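Local atomic coordinates of aerotolerance-related membrane protein (Bacteroides fragilis, PDB entry 4JDU), a protein that is a membrane protein probably involved in aerotolerance, whose von Willebrand factor type A domain binds a calcium ion. Residues A[19-24]-A[115-120]; A[145-150]-A[171-176]. The protein carries 6 engineered substitutions. All coordinates share one frame; numbering follows the deposited sequence. Where two conformers were deposited one is given.

Contact 1: A[19-24]-A[115-120]; sequences NSMLAQ and ITDGEN. With CA (calcium ion), chain C.
Ser20 OG donates a short hydrogen bond of 2.6 Å to Asp117 OD2, the one hydrogen bond joining residues 19-24 to residues 115-120. The carboxylate receives it on the syn lone pair of OD2, the side facing its other oxygen. Ser20 OG also binds the calcium ion at 2.4 Å, so a single hydroxyl joins metal and aspartate; its placement between the backbone N and the carbonyl carbon (chi1 61°) turns it toward both. In this chain Asp117 stays in the second shell, OD1 4.0 Å from the calcium, although it is a calcium-binding residue of this protein. Its carboxylate is steadied twice more: OD2 forms a salt bridge with Arg30, and OD1 accepts from Glu119 N in an Asx turn, the N-H arriving on the anti side and 32° out of the carboxylate plane. One residue earlier, Thr116 OG1 takes Gly118 N in an ST turn and also bonds Asp16.

The tight side is closed by selenomethionine Met21, whose chain bends at chi2 and chi3 to bring SE to 3.6 Å from Asp117 N. That buried N has no polar partner in the model; the selenium packs against it. Toward the calcium the packing is looser and water takes part. One water bound to the ion accepts from Ser20 N; a second, also on the ion, donates to Glu119 OE2 over 2.8 Å, while Glu119 OE1 bonds Arg172 N. Across the segments the Glu119 side chain comes no nearer than 4.0 Å, from OE2 to Ser20 CB.

With Ser18 and Thr89 completing the protein ligands, this is the metal-ion-dependent adhesion site (MIDAS) of a von Willebrand factor A domain: a DxSxS loop, serines and threonine on the metal, and the strand-end aspartate behind them.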
loop_
_atom_site.group_PDB
_atom_site.type_symbol
_atom_site.label_atom_id
_atom_site.label_comp_id
_atom_site.label_asym_id
_atom_site.label_seq_id
_atom_site.Cartn_x
_atom_site.Cartn_y
_atom_site.Cartn_z
ATOM N N ASN A 19 3.944 4.086 -11.174
ATOM C CA ASN A 19 5.125 4.872 -11.494
ATOM C C ASN A 19 5.399 6.018 -10.516
ATOM O O ASN A 19 6.548 6.333 -10.243
ATOM C CB ASN A 19 5.059 5.385 -12.933
ATOM C CG ASN A 19 6.280 4.994 -13.736
ATOM O OD1 ASN A 19 7.278 5.713 -13.750
ATOM N ND2 ASN A 19 6.222 3.837 -14.382
ATOM N N SER A 20 4.350 6.624 -9.965
ATOM C CA SER A 20 4.561 7.741 -9.042
ATOM C C SER A 20 5.320 7.333 -7.775
ATOM O O SER A 20 5.917 8.177 -7.103
ATOM C CB SER A 20 3.240 8.419 -8.679
ATOM O OG SER A 20 2.372 7.499 -8.039
HETATM N N MSE A 21 5.283 6.044 -7.439
HETATM C CA MSE A 21 5.999 5.551 -6.262
HETATM C C MSE A 21 7.516 5.602 -6.426
HETATM O O MSE A 21 8.262 5.417 -5.457
HETATM C CB MSE A 21 5.515 4.140 -5.900
HETATM C CG MSE A 21 4.025 4.114 -5.531
HETATM SE SE MSE A 21 3.699 4.855 -3.758
HETATM C CE MSE A 21 4.450 3.376 -2.720
ATOM N N LEU A 22 7.990 5.886 -7.638
ATOM C CA LEU A 22 9.429 6.040 -7.844
ATOM C C LEU A 22 9.934 7.449 -7.497
ATOM O O LEU A 22 11.139 7.689 -7.489
ATOM C CB LEU A 22 9.833 5.635 -9.262
ATOM C CG LEU A 22 9.616 4.148 -9.564
ATOM C CD1 LEU A 22 9.743 3.883 -11.046
ATOM C CD2 LEU A 22 10.588 3.282 -8.793
ATOM N N ALA A 23 9.024 8.366 -7.184
ATOM C CA ALA A 23 9.432 9.689 -6.703
ATOM C C ALA A 23 10.321 9.564 -5.466
ATOM O O ALA A 23 10.135 8.660 -4.641
ATOM C CB ALA A 23 8.217 10.564 -6.402
ATOM N N GLN A 24 11.287 10.469 -5.349
ATOM C CA GLN A 24 12.303 10.397 -4.303
ATOM C C GLN A 24 12.184 11.523 -3.284
ATOM O O GLN A 24 13.179 11.952 -2.686
ATOM C CB GLN A 24 13.696 10.352 -4.941
ATOM C CG GLN A 24 13.867 9.160 -5.877
ATOM C CD GLN A 24 15.206 9.142 -6.580
ATOM O OE1 GLN A 24 15.928 10.127 -6.583
ATOM N NE2 GLN A 24 15.538 8.009 -7.188
ATOM N N ILE A 115 -0.629 0.664 1.097
ATOM C CA ILE A 115 0.572 1.503 1.130
ATOM C C ILE A 115 0.718 2.213 -0.214
ATOM O O ILE A 115 0.915 1.582 -1.251
ATOM C CB ILE A 115 1.824 0.674 1.474
ATOM C CG1 ILE A 115 1.535 -0.170 2.722
ATOM C CG2 ILE A 115 3.021 1.572 1.702
ATOM C CD1 ILE A 115 2.689 -1.009 3.190
ATOM N N THR A 116 0.593 3.536 -0.197
ATOM C CA THR A 116 0.375 4.281 -1.429
ATOM C C THR A 116 0.676 5.755 -1.225
ATOM O O THR A 116 0.721 6.224 -0.093
ATOM C CB THR A 116 -1.108 4.122 -1.892
ATOM O OG1 THR A 116 -1.318 4.795 -3.137
ATOM C CG2 THR A 116 -2.089 4.685 -0.837
ATOM N N ASP A 117 0.870 6.487 -2.319
ATOM C CA ASP A 117 0.952 7.943 -2.240
ATOM C C ASP A 117 -0.442 8.550 -2.413
ATOM O O ASP A 117 -0.616 9.776 -2.373
ATOM C CB ASP A 117 1.956 8.499 -3.254
ATOM C CG ASP A 117 1.692 8.030 -4.674
ATOM O OD1 ASP A 117 0.520 7.733 -5.008
ATOM O OD2 ASP A 117 2.660 7.979 -5.458
ATOM N N GLY A 118 -1.425 7.683 -2.619
ATOM C CA GLY A 118 -2.817 8.098 -2.630
ATOM C C GLY A 118 -3.214 8.877 -3.860
ATOM O O GLY A 118 -4.357 9.335 -3.962
ATOM N N GLU A 119 -2.285 9.049 -4.795
ATOM C CA GLU A 119 -2.607 9.690 -6.062
ATOM C C GLU A 119 -3.534 8.794 -6.856
ATOM O O GLU A 119 -3.163 8.300 -7.923
ATOM C CB GLU A 119 -1.347 9.936 -6.881
ATOM C CG GLU A 119 -0.581 11.157 -6.463
ATOM C CD GLU A 119 0.044 11.875 -7.639
ATOM O OE1 GLU A 119 0.250 13.104 -7.540
ATOM O OE2 GLU A 119 0.339 11.210 -8.657
ATOM N N ASN A 120 -4.731 8.572 -6.319
ATOM C CA ASN A 120 -5.720 7.727 -6.962
ATOM C C ASN A 120 -6.210 8.404 -8.226
ATOM O O ASN A 120 -6.356 9.626 -8.272
ATOM C CB ASN A 120 -6.894 7.463 -6.015
ATOM C CG ASN A 120 -7.794 6.338 -6.497
ATOM O OD1 ASN A 120 -7.355 5.445 -7.223
ATOM N ND2 ASN A 120 -9.059 6.371 -6.089
HETATM CA CA CA C . 0.409 6.353 -8.736
HETATM O O HOH W 1 1.533 6.546 -11.123
HETATM O O HOH W 2 -0.161 8.617 -9.531
#

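Contact 2: A[145-150]-A[171-176]; sequences GLPDGA and TRLNEA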
loop_
_atom_site.group_PDB
_atom_site.type_symbol
_atom_site.label_atom_id
_atom_site.label_comp_id
_atom_site.label_asym_id
_atom_site.label_seq_id
_atom_site.Cartn_x
_atom_site.Cartn_y
_atom_site.Cartn_z
ATOM N N GLY A 145 5.285 9.605 0.893
ATOM C CA GLY A 145 5.566 10.756 0.055
ATOM C C GLY A 145 5.293 12.022 0.834
ATOM O O GLY A 145 4.899 11.977 2.007
ATOM N N LEU A 146 5.514 13.158 0.181
ATOM C CA LEU A 146 5.265 14.458 0.789
ATOM C C LEU A 146 4.190 15.191 -0.004
ATOM O O LEU A 146 4.028 14.959 -1.202
ATOM C CB LEU A 146 6.552 15.286 0.826
ATOM C CG LEU A 146 7.739 14.668 1.578
ATOM C CD1 LEU A 146 8.991 15.540 1.510
ATOM C CD2 LEU A 146 7.358 14.392 3.021
ATOM N N PRO A 147 3.439 16.075 0.663
ATOM C CA PRO A 147 2.406 16.789 -0.091
ATOM C C PRO A 147 2.973 17.815 -1.077
ATOM O O PRO A 147 2.252 18.190 -2.002
ATOM C CB PRO A 147 1.579 17.480 1.004
ATOM C CG PRO A 147 2.470 17.518 2.211
ATOM C CD PRO A 147 3.325 16.284 2.116
ATOM N N ASP A 148 4.231 18.227 -0.902
ATOM C CA ASP A 148 4.818 19.334 -1.660
ATOM C C ASP A 148 4.859 19.079 -3.160
ATOM O O ASP A 148 4.444 19.923 -3.964
ATOM C CB ASP A 148 6.243 19.623 -1.173
ATOM C CG ASP A 148 6.468 19.226 0.278
ATOM O OD1 ASP A 148 5.479 18.970 1.007
ATOM O OD2 ASP A 148 7.653 19.173 0.689
ATOM N N GLY A 149 5.391 17.920 -3.525
ATOM C CA GLY A 149 5.508 17.528 -4.918
ATOM C C GLY A 149 6.927 17.225 -5.366
ATOM O O GLY A 149 7.834 18.044 -5.182
ATOM N N ALA A 150 7.119 16.052 -5.968
ATOM C CA ALA A 150 8.409 15.709 -6.566
ATOM C C ALA A 150 8.206 15.111 -7.953
ATOM O O ALA A 150 7.138 14.557 -8.244
ATOM C CB ALA A 150 9.169 14.733 -5.677
ATOM N N THR A 171 4.270 14.565 -8.802
ATOM C CA THR A 171 3.368 13.740 -8.007
ATOM C C THR A 171 3.420 14.140 -6.542
ATOM O O THR A 171 4.496 14.383 -6.002
ATOM C CB THR A 171 3.685 12.237 -8.156
ATOM O OG1 THR A 171 2.894 11.502 -7.217
ATOM C CG2 THR A 171 5.178 11.940 -7.909
ATOM N N ARG A 172 2.248 14.208 -5.912
ATOM C CA ARG A 172 2.127 14.650 -4.528
ATOM C C ARG A 172 1.392 13.609 -3.696
ATOM O O ARG A 172 0.475 12.948 -4.184
ATOM C CB ARG A 172 1.341 15.967 -4.471
ATOM C CG ARG A 172 1.999 17.128 -5.183
ATOM C CD ARG A 172 1.105 18.369 -5.251
ATOM N NE ARG A 172 1.776 19.448 -5.968
ATOM C CZ ARG A 172 1.813 19.550 -7.294
ATOM N NH1 ARG A 172 1.212 18.637 -8.049
ATOM N NH2 ARG A 172 2.455 20.552 -7.873
ATOM N N LEU A 173 1.791 13.464 -2.439
ATOM C CA LEU A 173 0.997 12.676 -1.497
ATOM C C LEU A 173 -0.386 13.299 -1.408
ATOM O O LEU A 173 -0.515 14.503 -1.168
ATOM C CB LEU A 173 1.645 12.686 -0.115
ATOM C CG LEU A 173 0.805 12.028 0.990
ATOM C CD1 LEU A 173 0.872 10.525 0.892
ATOM C CD2 LEU A 173 1.285 12.493 2.352
ATOM N N ASN A 174 -1.417 12.488 -1.630
ATOM C CA ASN A 174 -2.795 12.944 -1.493
ATOM C C ASN A 174 -3.325 12.533 -0.137
ATOM O O ASN A 174 -3.996 11.506 0.003
ATOM C CB ASN A 174 -3.676 12.370 -2.604
ATOM C CG ASN A 174 -5.071 12.989 -2.623
ATOM O OD1 ASN A 174 -5.557 13.501 -1.610
ATOM N ND2 ASN A 174 -5.724 12.939 -3.777
ATOM N N GLU A 175 -3.032 13.337 0.871
ATOM C CA GLU A 175 -3.342 12.954 2.236
ATOM C C GLU A 175 -4.838 12.892 2.488
ATOM O O GLU A 175 -5.304 11.975 3.166
ATOM C CB GLU A 175 -2.681 13.930 3.202
ATOM C CG GLU A 175 -2.590 13.430 4.633
ATOM C CD GLU A 175 -1.340 13.951 5.318
ATOM O OE1 GLU A 175 -1.280 15.166 5.603
ATOM O OE2 GLU A 175 -0.411 13.146 5.544
ATOM N N ALA A 176 -5.589 13.859 1.963
ATOM C CA ALA A 176 -7.030 13.894 2.192
ATOM C C ALA A 176 -7.686 12.598 1.739
ATOM O O ALA A 176 -8.517 12.034 2.460
ATOM C CB ALA A 176 -7.660 15.093 1.487
#
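Ala150 and Thr171 are joined by two backbone hydrogen bonds, Ala150 N to Thr171 O at 3.1 Å and Thr171 N to Ala150 O at 2.9 Å, the mark of an antiparallel hydrogen-bonded pair. Farther along, the two segments stay linked through Leu173 N, which donates to Leu146 O over 3.0 Å; here the N-H comes from above the carbonyl plane, 50° out of it. Between these links Gly149 CA makes a CH-O contact of 3.5 Å with Thr171 O, an oxygen also bonded by Arg30.

Among the side chains, Arg172 lies alongside residues 147-149. Extended from CG to NE, it carries its methylenes past Pro147 O, with CG 3.4 Å from that oxygen, and ends in a weak, bent bond from NE to Asp148 O.

The apolar contact pairs Leu173 CD2 loosely with Pro147 CD at 4.3 Å, and Tyr189 and Arg191 of strand 189-191 also touch this leucine. With CG anti to the backbone N (chi1 173°), the leucine extends so that CD2 also packs 3.7 Å from Gly145 O, a buried carbonyl without a polar partner in the model.

The contact thus ties the loop after strand 138-143 to the approach to helix 175-184, N-capped by Asn174, through a small two-stranded antiparallel sheet (150-151 with 170-171) at the calcium-site end of the central sheet of the von Willebrand factor A fold.

How the contacts relate
Contact 1 closes before contact 2 opens along the chain, yet their centres lie only about 8 Å apart, on the same side of the domain centre. Contact 1 joins the loops after strands 9-16 and 109-116, neighbours in the central sheet; contact 2 follows strand 138-143, the next one across. The two meet directly: Asp117 O lies 2.9 Å from Asn174 N, a probable hydrogen bond, and Ser20 CB packs 3.4 Å from Thr171 OG1. Thr171 is not a calcium ligand, its side chain staying about 6 Å from the ion. The two-stranded sheet of 150-151 and 170-171 therefore flanks the calcium-binding end of the domain.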